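PDB 4QDG: putative adhesin from Bacteroides thetaiotaomicron, which probably acts as a cell-surface lipoprotein of the FimB/Mfa2 fimbrillin-anchor family, taking part in a distinct type of pilus and adhesion, and binds magnesium ions. Local coordinates for residues Arg240-Ile250 with Phe283-Trp291; Glu276-Phe284 with Thr294-Thr302. All blocks are in the same frame, centred on the assembly; numbering follows the deposited sequence.

Contact 1 of 2, residues Arg240-Ile250 with Phe283-Trp291; sequences RKADGVEIINI and FFLSPNLEW
The F283 ring takes the CD1 methyl of I248 over one face, a CH-pi contact with CD1 4.0 Å from the ring centroid, while the CD1 of I250 comes to its edge at CZ. The indole of W291 is the second plate: the phenyl edge stands on it in a T-shaped (edge-to-face) stack, CD2 of F283 over the indole face and NE1 of W291 near the plane of the F283 ring at its edge. CG1 of I248 packs against CD2 and CE3 of the indole on the same side, and the backbone O of I247 sits at the indole edge. With CG opposite the backbone N (chi1 171°), the indole lies across the isoleucines; CG2 of I250 reaches CZ3 at 3.7 Å. Branched aliphatic residues suit this place, since I248 offers CG1 to the tryptophan and CD1 to the phenylalanine. Farther along, CD1 of I247 meets CD2 of L285 at 3.9 Å. The third flat group, the guanidinium of R240, has the carboxylate of D243 at its edge, gripped side-on through NE and NH2, with NE to OD1 at 3.2 Å. Its NH1 turns the other way to the backbone O of L289 (3.4 Å, 135°), a weak link from the arginine's turn to the type I turn S286-L289. A water links the backbones as well, donating to the O of I247 at 2.8 Å and accepting from the N of W291. A classic beta bulge sets I247 and I248 together opposite V238; their strand, 246-251, is an outermost one of a four-stranded antiparallel sheet. That sheet packs here against strand 278-285, whose neighbour 140-159 supplies L157 to I248 and V155 to F283, while L236 of strand 235-240 also touches F283.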
loop_
_atom_site.group_PDB
_atom_site.type_symbol
_atom_site.label_atom_id
_atom_site.label_comp_id
_atom_site.label_asym_id
_atom_site.label_seq_id
_atom_site.Cartn_x
_atom_site.Cartn_y
_atom_site.Cartn_z
ATOM N N ARG A 240 -22.597 -11.444 -9.086
ATOM C CA ARG A 240 -23.318 -12.674 -8.709
ATOM C C ARG A 240 -22.869 -13.757 -9.678
ATOM O O ARG A 240 -23.048 -13.567 -10.883
ATOM C CB ARG A 240 -24.851 -12.514 -8.797
ATOM C CG ARG A 240 -25.514 -11.577 -7.799
ATOM C CD ARG A 240 -27.031 -11.812 -7.734
ATOM N NE ARG A 240 -27.708 -11.397 -8.968
ATOM C CZ ARG A 240 -28.521 -10.349 -9.072
ATOM N NH1 ARG A 240 -28.812 -9.614 -8.005
ATOM N NH2 ARG A 240 -29.066 -10.041 -10.241
ATOM N N LYS A 241 -22.255 -14.856 -9.179
ATOM C CA LYS A 241 -21.726 -15.971 -9.988
ATOM C C LYS A 241 -22.779 -16.629 -10.910
ATOM O O LYS A 241 -22.494 -16.864 -12.089
ATOM C CB LYS A 241 -21.102 -17.038 -9.065
ATOM C CG LYS A 241 -19.639 -16.771 -8.784
ATOM C CD LYS A 241 -19.179 -17.317 -7.461
ATOM C CE LYS A 241 -18.332 -18.551 -7.560
ATOM N NZ LYS A 241 -17.997 -19.049 -6.203
ATOM N N ALA A 242 -23.977 -16.916 -10.374
ATOM C CA ALA A 242 -25.072 -17.613 -11.061
ATOM C C ALA A 242 -25.548 -16.961 -12.367
ATOM O O ALA A 242 -25.724 -17.674 -13.358
ATOM C CB ALA A 242 -26.253 -17.770 -10.119
ATOM N N ASP A 243 -25.783 -15.633 -12.373
ATOM C CA ASP A 243 -26.304 -14.933 -13.559
ATOM C C ASP A 243 -25.312 -13.908 -14.129
ATOM O O ASP A 243 -25.615 -13.258 -15.132
ATOM C CB ASP A 243 -27.653 -14.265 -13.249
ATOM C CG ASP A 243 -27.714 -13.366 -12.012
ATOM O OD1 ASP A 243 -26.650 -12.994 -11.493
ATOM O OD2 ASP A 243 -28.821 -12.918 -11.660
ATOM N N GLY A 244 -24.128 -13.813 -13.528
ATOM C CA GLY A 244 -23.067 -12.909 -13.969
ATOM C C GLY A 244 -23.389 -11.435 -13.847
ATOM O O GLY A 244 -22.682 -10.616 -14.439
ATOM N N VAL A 245 -24.427 -11.073 -13.056
ATOM C CA VAL A 245 -24.829 -9.684 -12.851
ATOM C C VAL A 245 -23.858 -8.997 -11.906
ATOM O O VAL A 245 -23.544 -9.526 -10.830
ATOM C CB VAL A 245 -26.285 -9.522 -12.363
ATOM C CG1 VAL A 245 -26.587 -8.065 -12.036
ATOM C CG2 VAL A 245 -27.272 -10.048 -13.394
ATOM N N GLU A 246 -23.377 -7.816 -12.315
ATOM C CA GLU A 246 -22.480 -7.027 -11.477
ATOM C C GLU A 246 -23.329 -6.104 -10.641
ATOM O O GLU A 246 -23.807 -5.094 -11.143
ATOM C CB GLU A 246 -21.459 -6.254 -12.315
ATOM C CG GLU A 246 -20.442 -7.148 -13.001
ATOM C CD GLU A 246 -19.509 -6.432 -13.963
ATOM O OE1 GLU A 246 -19.662 -5.197 -14.124
ATOM O OE2 GLU A 246 -18.605 -7.095 -14.525
ATOM N N ILE A 247 -23.555 -6.473 -9.383
ATOM C CA ILE A 247 -24.424 -5.731 -8.453
ATOM C C ILE A 247 -23.742 -4.442 -7.966
ATOM O O ILE A 247 -24.435 -3.477 -7.652
ATOM C CB ILE A 247 -24.918 -6.643 -7.280
ATOM C CG1 ILE A 247 -23.764 -7.256 -6.470
ATOM C CG2 ILE A 247 -25.855 -7.732 -7.821
ATOM C CD1 ILE A 247 -24.069 -7.431 -4.967
ATOM N N ILE A 248 -22.388 -4.440 -7.905
ATOM C CA ILE A 248 -21.541 -3.304 -7.521
ATOM C C ILE A 248 -20.432 -3.161 -8.585
ATOM O O ILE A 248 -19.782 -4.147 -8.965
ATOM C CB ILE A 248 -20.963 -3.414 -6.062
ATOM C CG1 ILE A 248 -22.077 -3.518 -5.013
ATOM C CG2 ILE A 248 -20.060 -2.224 -5.722
ATOM C CD1 ILE A 248 -21.710 -4.331 -3.776
ATOM N N ASN A 249 -20.260 -1.938 -9.092
ATOM C CA ASN A 249 -19.254 -1.569 -10.071
ATOM C C ASN A 249 -19.025 -0.092 -9.910
ATOM O O ASN A 249 -19.717 0.731 -10.523
ATOM C CB ASN A 249 -19.635 -1.942 -11.507
ATOM C CG ASN A 249 -18.536 -1.643 -12.504
ATOM O OD1 ASN A 249 -17.380 -2.011 -12.323
ATOM N ND2 ASN A 249 -18.886 -1.014 -13.599
ATOM N N ILE A 250 -18.066 0.248 -9.053
ATOM C CA ILE A 250 -17.859 1.634 -8.673
ATOM C C ILE A 250 -16.441 2.121 -8.894
ATOM O O ILE A 250 -15.500 1.325 -8.823
ATOM C CB ILE A 250 -18.217 1.778 -7.148
ATOM C CG1 ILE A 250 -17.339 0.845 -6.254
ATOM C CG2 ILE A 250 -19.717 1.565 -6.887
ATOM C CD1 ILE A 250 -16.967 1.368 -4.957
ATOM N N PHE A 283 -21.420 -2.768 2.013
ATOM C CA PHE A 283 -22.493 -2.512 1.066
ATOM C C PHE A 283 -23.746 -3.231 1.579
ATOM O O PHE A 283 -23.676 -4.401 1.968
ATOM C CB PHE A 283 -22.105 -2.966 -0.356
ATOM C CG PHE A 283 -20.928 -2.225 -0.963
ATOM C CD1 PHE A 283 -19.621 -2.616 -0.692
ATOM C CD2 PHE A 283 -21.130 -1.157 -1.828
ATOM C CE1 PHE A 283 -18.534 -1.930 -1.253
ATOM C CE2 PHE A 283 -20.047 -0.471 -2.384
ATOM C CZ PHE A 283 -18.753 -0.870 -2.099
ATOM N N PHE A 284 -24.880 -2.527 1.604
ATOM C CA PHE A 284 -26.133 -3.112 2.093
ATOM C C PHE A 284 -26.964 -3.614 0.919
ATOM O O PHE A 284 -27.047 -2.947 -0.115
ATOM C CB PHE A 284 -26.912 -2.130 2.981
ATOM C CG PHE A 284 -26.102 -1.755 4.196
ATOM C CD1 PHE A 284 -26.100 -2.570 5.329
ATOM C CD2 PHE A 284 -25.283 -0.631 4.186
ATOM C CE1 PHE A 284 -25.328 -2.237 6.443
ATOM C CE2 PHE A 284 -24.486 -0.322 5.277
ATOM C CZ PHE A 284 -24.499 -1.132 6.396
ATOM N N LEU A 285 -27.502 -4.835 1.069
ATOM C CA LEU A 285 -28.272 -5.492 0.019
ATOM C C LEU A 285 -29.715 -5.680 0.413
ATOM O O LEU A 285 -30.039 -5.895 1.581
ATOM C CB LEU A 285 -27.675 -6.875 -0.358
ATOM C CG LEU A 285 -26.153 -6.956 -0.651
ATOM C CD1 LEU A 285 -25.755 -8.374 -1.056
ATOM C CD2 LEU A 285 -25.714 -5.940 -1.709
ATOM N N SER A 286 -30.574 -5.624 -0.594
ATOM C CA SER A 286 -32.000 -5.898 -0.503
ATOM C C SER A 286 -32.213 -7.442 -0.560
ATOM O O SER A 286 -31.261 -8.144 -0.944
ATOM C CB SER A 286 -32.727 -5.176 -1.630
ATOM O OG SER A 286 -32.105 -5.445 -2.872
ATOM N N PRO A 287 -33.408 -8.012 -0.192
ATOM C CA PRO A 287 -33.574 -9.490 -0.229
ATOM C C PRO A 287 -33.250 -10.151 -1.570
ATOM O O PRO A 287 -32.821 -11.305 -1.560
ATOM C CB PRO A 287 -35.040 -9.699 0.132
ATOM C CG PRO A 287 -35.366 -8.516 0.984
ATOM C CD PRO A 287 -34.617 -7.363 0.350
ATOM N N ASN A 288 -33.363 -9.420 -2.703
ATOM C CA ASN A 288 -33.038 -9.942 -4.039
ATOM C C ASN A 288 -31.513 -9.902 -4.324
ATOM O O ASN A 288 -31.083 -10.252 -5.433
ATOM C CB ASN A 288 -33.807 -9.168 -5.121
ATOM C CG ASN A 288 -33.544 -7.677 -5.164
ATOM O OD1 ASN A 288 -32.935 -7.098 -4.266
ATOM N ND2 ASN A 288 -34.018 -7.012 -6.205
ATOM N N LEU A 289 -30.709 -9.483 -3.314
ATOM C CA LEU A 289 -29.251 -9.382 -3.322
ATOM C C LEU A 289 -28.757 -8.351 -4.347
ATOM O O LEU A 289 -27.722 -8.525 -4.999
ATOM C CB LEU A 289 -28.587 -10.759 -3.500
ATOM C CG LEU A 289 -29.005 -11.809 -2.467
ATOM C CD1 LEU A 289 -28.523 -13.165 -2.871
ATOM C CD2 LEU A 289 -28.472 -11.478 -1.080
ATOM N N GLU A 290 -29.495 -7.240 -4.433
ATOM C CA GLU A 290 -29.133 -6.087 -5.240
ATOM C C GLU A 290 -28.634 -5.045 -4.276
ATOM O O GLU A 290 -29.061 -5.035 -3.116
ATOM C CB GLU A 290 -30.317 -5.584 -6.086
ATOM C CG GLU A 290 -30.478 -6.390 -7.366
ATOM C CD GLU A 290 -31.635 -6.003 -8.269
ATOM O OE1 GLU A 290 -32.007 -4.806 -8.311
ATOM O OE2 GLU A 290 -32.151 -6.908 -8.963
ATOM N N TRP A 291 -27.710 -4.200 -4.716
ATOM C CA TRP A 291 -27.147 -3.197 -3.827
ATOM C C TRP A 291 -28.105 -2.003 -3.624
ATOM O O TRP A 291 -28.600 -1.428 -4.601
ATOM C CB TRP A 291 -25.772 -2.747 -4.366
ATOM C CG TRP A 291 -25.161 -1.567 -3.667
ATOM C CD1 TRP A 291 -25.140 -1.326 -2.322
ATOM C CD2 TRP A 291 -24.361 -0.545 -4.269
ATOM N NE1 TRP A 291 -24.467 -0.159 -2.061
ATOM C CE2 TRP A 291 -23.942 0.324 -3.231
ATOM C CE3 TRP A 291 -23.937 -0.286 -5.581
ATOM C CZ2 TRP A 291 -23.143 1.450 -3.472
ATOM C CZ3 TRP A 291 -23.130 0.821 -5.813
ATOM C CH2 TRP A 291 -22.753 1.680 -4.770
HETATM O O HOH W 1 -27.217 -3.756 -7.542
#

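Contact 2 of 2, residues Glu276-Phe284 with Thr294-Thr302; sequences ESEWSMIFF and TYIKINDWT. With MG (magnesium ion), chain D.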
loop_
_atom_site.group_PDB
_atom_site.type_symbol
_atom_site.label_atom_id
_atom_site.label_comp_id
_atom_site.label_asym_id
_atom_site.label_seq_id
_atom_site.Cartn_x
_atom_site.Cartn_y
_atom_site.Cartn_z
ATOM N N GLU A 276 -3.643 5.972 4.849
ATOM C CA GLU A 276 -4.509 4.873 5.207
ATOM C C GLU A 276 -4.191 3.663 4.341
ATOM O O GLU A 276 -4.161 3.774 3.120
ATOM C CB GLU A 276 -6.001 5.251 5.100
ATOM C CG GLU A 276 -6.924 4.143 5.605
ATOM C CD GLU A 276 -6.681 3.753 7.048
ATOM O OE1 GLU A 276 -7.277 4.397 7.943
ATOM O OE2 GLU A 276 -5.877 2.819 7.286
ATOM N N SER A 277 -3.927 2.518 4.969
ATOM C CA SER A 277 -3.598 1.287 4.238
ATOM C C SER A 277 -4.573 0.123 4.564
ATOM O O SER A 277 -4.509 -0.933 3.934
ATOM C CB SER A 277 -2.162 0.871 4.545
ATOM O OG SER A 277 -2.024 0.551 5.923
ATOM N N GLU A 278 -5.436 0.317 5.561
ATOM C CA GLU A 278 -6.405 -0.669 6.016
ATOM C C GLU A 278 -7.764 -0.093 5.779
ATOM O O GLU A 278 -8.111 0.905 6.390
ATOM C CB GLU A 278 -6.172 -1.063 7.497
ATOM C CG GLU A 278 -4.880 -1.841 7.755
ATOM C CD GLU A 278 -4.735 -3.238 7.163
ATOM O OE1 GLU A 278 -5.771 -3.892 6.900
ATOM O OE2 GLU A 278 -3.578 -3.695 6.997
ATOM N N TRP A 279 -8.487 -0.646 4.789
ATOM C CA TRP A 279 -9.792 -0.153 4.360
ATOM C C TRP A 279 -10.866 -1.187 4.536
ATOM O O TRP A 279 -10.616 -2.383 4.351
ATOM C CB TRP A 279 -9.725 0.222 2.872
ATOM C CG TRP A 279 -8.611 1.160 2.494
ATOM C CD1 TRP A 279 -7.374 0.819 2.030
ATOM C CD2 TRP A 279 -8.679 2.591 2.444
ATOM N NE1 TRP A 279 -6.646 1.948 1.745
ATOM C CE2 TRP A 279 -7.424 3.053 1.979
ATOM C CE3 TRP A 279 -9.664 3.535 2.799
ATOM C CZ2 TRP A 279 -7.140 4.417 1.818
ATOM C CZ3 TRP A 279 -9.380 4.886 2.645
ATOM C CH2 TRP A 279 -8.127 5.312 2.164
ATOM N N SER A 280 -12.086 -0.738 4.830
ATOM C CA SER A 280 -13.231 -1.637 4.935
ATOM C C SER A 280 -14.443 -0.950 4.364
ATOM O O SER A 280 -14.602 0.270 4.517
ATOM C CB SER A 280 -13.461 -2.153 6.354
ATOM O OG SER A 280 -13.872 -1.154 7.265
HETATM N N MSE A 281 -15.232 -1.697 3.595
HETATM C CA MSE A 281 -16.410 -1.132 2.947
HETATM C C MSE A 281 -17.590 -2.066 3.079
HETATM O O MSE A 281 -17.523 -3.208 2.633
HETATM C CB MSE A 281 -16.142 -0.843 1.475
HETATM C CG MSE A 281 -14.953 0.047 1.220
HETATM SE SE MSE A 281 -14.679 0.223 -0.705
HETATM C CE MSE A 281 -16.083 1.554 -1.079
ATOM N N ILE A 282 -18.674 -1.570 3.667
ATOM C CA ILE A 282 -19.891 -2.357 3.846
ATOM C C ILE A 282 -20.948 -1.858 2.871
ATOM O O ILE A 282 -21.307 -0.681 2.896
ATOM C CB ILE A 282 -20.421 -2.363 5.306
ATOM C CG1 ILE A 282 -19.307 -2.808 6.295
ATOM C CG2 ILE A 282 -21.658 -3.266 5.407
ATOM C CD1 ILE A 282 -19.625 -2.566 7.732
ATOM N N PHE A 283 -21.420 -2.768 2.013
ATOM C CA PHE A 283 -22.493 -2.512 1.066
ATOM C C PHE A 283 -23.746 -3.231 1.579
ATOM O O PHE A 283 -23.676 -4.401 1.968
ATOM C CB PHE A 283 -22.105 -2.966 -0.356
ATOM C CG PHE A 283 -20.928 -2.225 -0.963
ATOM C CD1 PHE A 283 -19.621 -2.616 -0.692
ATOM C CD2 PHE A 283 -21.130 -1.157 -1.828
ATOM C CE1 PHE A 283 -18.534 -1.930 -1.253
ATOM C CE2 PHE A 283 -20.047 -0.471 -2.384
ATOM C CZ PHE A 283 -18.753 -0.870 -2.099
ATOM N N PHE A 284 -24.880 -2.527 1.604
ATOM C CA PHE A 284 -26.133 -3.112 2.093
ATOM C C PHE A 284 -26.964 -3.614 0.919
ATOM O O PHE A 284 -27.047 -2.947 -0.115
ATOM C CB PHE A 284 -26.912 -2.130 2.981
ATOM C CG PHE A 284 -26.102 -1.755 4.196
ATOM C CD1 PHE A 284 -26.100 -2.570 5.329
ATOM C CD2 PHE A 284 -25.283 -0.631 4.186
ATOM C CE1 PHE A 284 -25.328 -2.237 6.443
ATOM C CE2 PHE A 284 -24.486 -0.322 5.277
ATOM C CZ PHE A 284 -24.499 -1.132 6.396
ATOM N N THR A 294 -27.750 3.814 -1.517
ATOM C CA THR A 294 -28.087 4.983 -0.691
ATOM C C THR A 294 -26.926 5.350 0.261
ATOM O O THR A 294 -26.298 6.404 0.101
ATOM C CB THR A 294 -29.390 4.753 0.052
ATOM O OG1 THR A 294 -29.259 3.611 0.892
ATOM C CG2 THR A 294 -30.594 4.589 -0.894
ATOM N N TYR A 295 -26.637 4.466 1.230
ATOM C CA TYR A 295 -25.587 4.606 2.246
ATOM C C TYR A 295 -24.736 3.366 2.318
ATOM O O TYR A 295 -25.244 2.249 2.191
ATOM C CB TYR A 295 -26.183 4.854 3.640
ATOM C CG TYR A 295 -27.015 6.106 3.762
ATOM C CD1 TYR A 295 -28.355 6.115 3.391
ATOM C CD2 TYR A 295 -26.470 7.278 4.273
ATOM C CE1 TYR A 295 -29.125 7.274 3.487
ATOM C CE2 TYR A 295 -27.229 8.442 4.381
ATOM C CZ TYR A 295 -28.562 8.434 3.996
ATOM O OH TYR A 295 -29.304 9.586 4.116
ATOM N N ILE A 296 -23.440 3.569 2.506
ATOM C CA ILE A 296 -22.445 2.514 2.715
ATOM C C ILE A 296 -21.624 2.874 3.968
ATOM O O ILE A 296 -21.768 3.969 4.527
ATOM C CB ILE A 296 -21.533 2.245 1.468
ATOM C CG1 ILE A 296 -20.723 3.493 1.052
ATOM C CG2 ILE A 296 -22.329 1.624 0.289
ATOM C CD1 ILE A 296 -19.472 3.199 0.193
ATOM N N LYS A 297 -20.796 1.957 4.418
ATOM C CA LYS A 297 -19.884 2.211 5.506
ATOM C C LYS A 297 -18.488 2.146 4.977
ATOM O O LYS A 297 -18.159 1.197 4.276
ATOM C CB LYS A 297 -20.077 1.231 6.668
ATOM C CG LYS A 297 -20.937 1.799 7.771
ATOM C CD LYS A 297 -21.134 0.802 8.876
ATOM C CE LYS A 297 -21.157 1.471 10.216
ATOM N NZ LYS A 297 -21.990 0.718 11.184
ATOM N N ILE A 298 -17.680 3.192 5.247
ATOM C CA ILE A 298 -16.261 3.191 4.890
ATOM C C ILE A 298 -15.512 3.354 6.189
ATOM O O ILE A 298 -15.781 4.306 6.912
ATOM C CB ILE A 298 -15.845 4.218 3.819
ATOM C CG1 ILE A 298 -16.772 4.143 2.599
ATOM C CG2 ILE A 298 -14.371 4.000 3.444
ATOM C CD1 ILE A 298 -16.471 5.118 1.501
ATOM N N ASN A 299 -14.609 2.408 6.512
ATOM C CA ASN A 299 -13.803 2.410 7.739
ATOM C C ASN A 299 -14.663 2.695 8.979
ATOM O O ASN A 299 -14.294 3.492 9.836
ATOM C CB ASN A 299 -12.611 3.387 7.621
ATOM C CG ASN A 299 -11.648 2.986 6.525
ATOM O OD1 ASN A 299 -11.778 1.933 5.924
ATOM N ND2 ASN A 299 -10.695 3.815 6.204
ATOM N N ASP A 300 -15.812 2.005 9.061
ATOM C CA ASP A 300 -16.810 2.051 10.146
ATOM C C ASP A 300 -17.558 3.401 10.188
ATOM O O ASP A 300 -18.268 3.669 11.141
ATOM C CB ASP A 300 -16.158 1.722 11.512
ATOM C CG ASP A 300 -17.121 1.172 12.565
ATOM O OD1 ASP A 300 -17.946 0.276 12.220
ATOM O OD2 ASP A 300 -17.031 1.609 13.742
ATOM N N TRP A 301 -17.450 4.223 9.147
ATOM C CA TRP A 301 -18.153 5.502 9.137
ATOM C C TRP A 301 -19.232 5.474 8.027
ATOM O O TRP A 301 -18.932 5.106 6.900
ATOM C CB TRP A 301 -17.149 6.656 8.979
ATOM C CG TRP A 301 -17.784 7.995 8.816
ATOM C CD1 TRP A 301 -18.042 8.650 7.643
ATOM C CD2 TRP A 301 -18.328 8.805 9.860
ATOM N NE1 TRP A 301 -18.706 9.829 7.898
ATOM C CE2 TRP A 301 -18.893 9.952 9.252
ATOM C CE3 TRP A 301 -18.351 8.696 11.263
ATOM C CZ2 TRP A 301 -19.497 10.974 10.000
ATOM C CZ3 TRP A 301 -18.960 9.702 12.004
ATOM C CH2 TRP A 301 -19.507 10.834 11.378
ATOM N N THR A 302 -20.487 5.813 8.366
ATOM C CA THR A 302 -21.601 5.797 7.411
ATOM C C THR A 302 -21.503 6.994 6.452
ATOM O O THR A 302 -21.450 8.149 6.875
ATOM C CB THR A 302 -22.954 5.740 8.131
ATOM O OG1 THR A 302 -22.967 4.566 8.941
ATOM C CG2 THR A 302 -24.121 5.650 7.158
HETATM MG MG MG D . -2.845 3.600 1.341
HETATM O O HOH W 2 -9.697 6.084 7.329
HETATM O O HOH W 3 -16.703 -0.076 7.316
HETATM O O HOH W 4 -25.469 -0.024 0.519
HETATM O O HOH W 5 -0.915 2.689 1.655
#
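N299 reaches back from the end of its strand to W279 and S280, and its side chain can be followed outward. CB leaves a backbone of positive phi, and with chi1 at -63° CG is anti to the carbonyl carbon, which swings the amide toward strand 278-285. OD1 then accepts from the N of S280 at 2.9 Å; the donor stands almost straight out from the carbonyl, C=O...N 173°. ND2 passes 3.6 Å from CE3 of W279, with amide and indole planes 35° apart, and donates a hydrogen bond to a water, which donates to OE1 of E276. Asparagine suits the spot: it tolerates the left-handed backbone, and one flat amide serves both as acceptor and donor. Its own N bonds to the O of S280, so the amide oxygen takes the place that the backbone carbonyl of N299 would hold in a regular hydrogen-bonded pair. Strands 278-285 and 295-298 form an antiparallel beta hairpin, and I298 to W301 makes the type I' turn that leads into the next strand. In the hydrogen-bonded pair I282 and K297, N of I282 to O of K297 is 2.9 Å, and the reverse bond, K297 N to I282 O, lies in the carbonyl plane. Their side chains run side by side, the aliphatic part of the lysine covering I282 CD1 with its CD at 3.9 Å. On the other face M281, modelled as selenomethionine, bends at chi3 to lay CE against CD1 of I296 (4.0 Å); a long unbranched chain suits this buried face. At the far end a water accepts from the N of F284 and lies 2.8 Å from the O of Y295. E276 O binds the magnesium ion at 2.2 Å, with N151, L273 and a water; W279 NE1 bonds to OD1 of N151.

How the contacts relate
Strand 278-285 is common to both contacts, which share F283 and F284 and whose centres lie about 17 Å apart. Contact 1 mixes a buried aromatic and isoleucine layer with a more open, charged margin at R240 and E290, and joins two different sheets almost wholly through side chains and one water. Contact 2 pairs neighbouring strands of a single sheet, so backbone hydrogen bonds dominate and side chains divide between a buried face and a more open one; it also reaches a magnesium site. The two buried layers merge: NE1 of W291 packs 3.6 Å from CG2 of I296, and CD1 of I250 lies 4.0 Å from CE of M281.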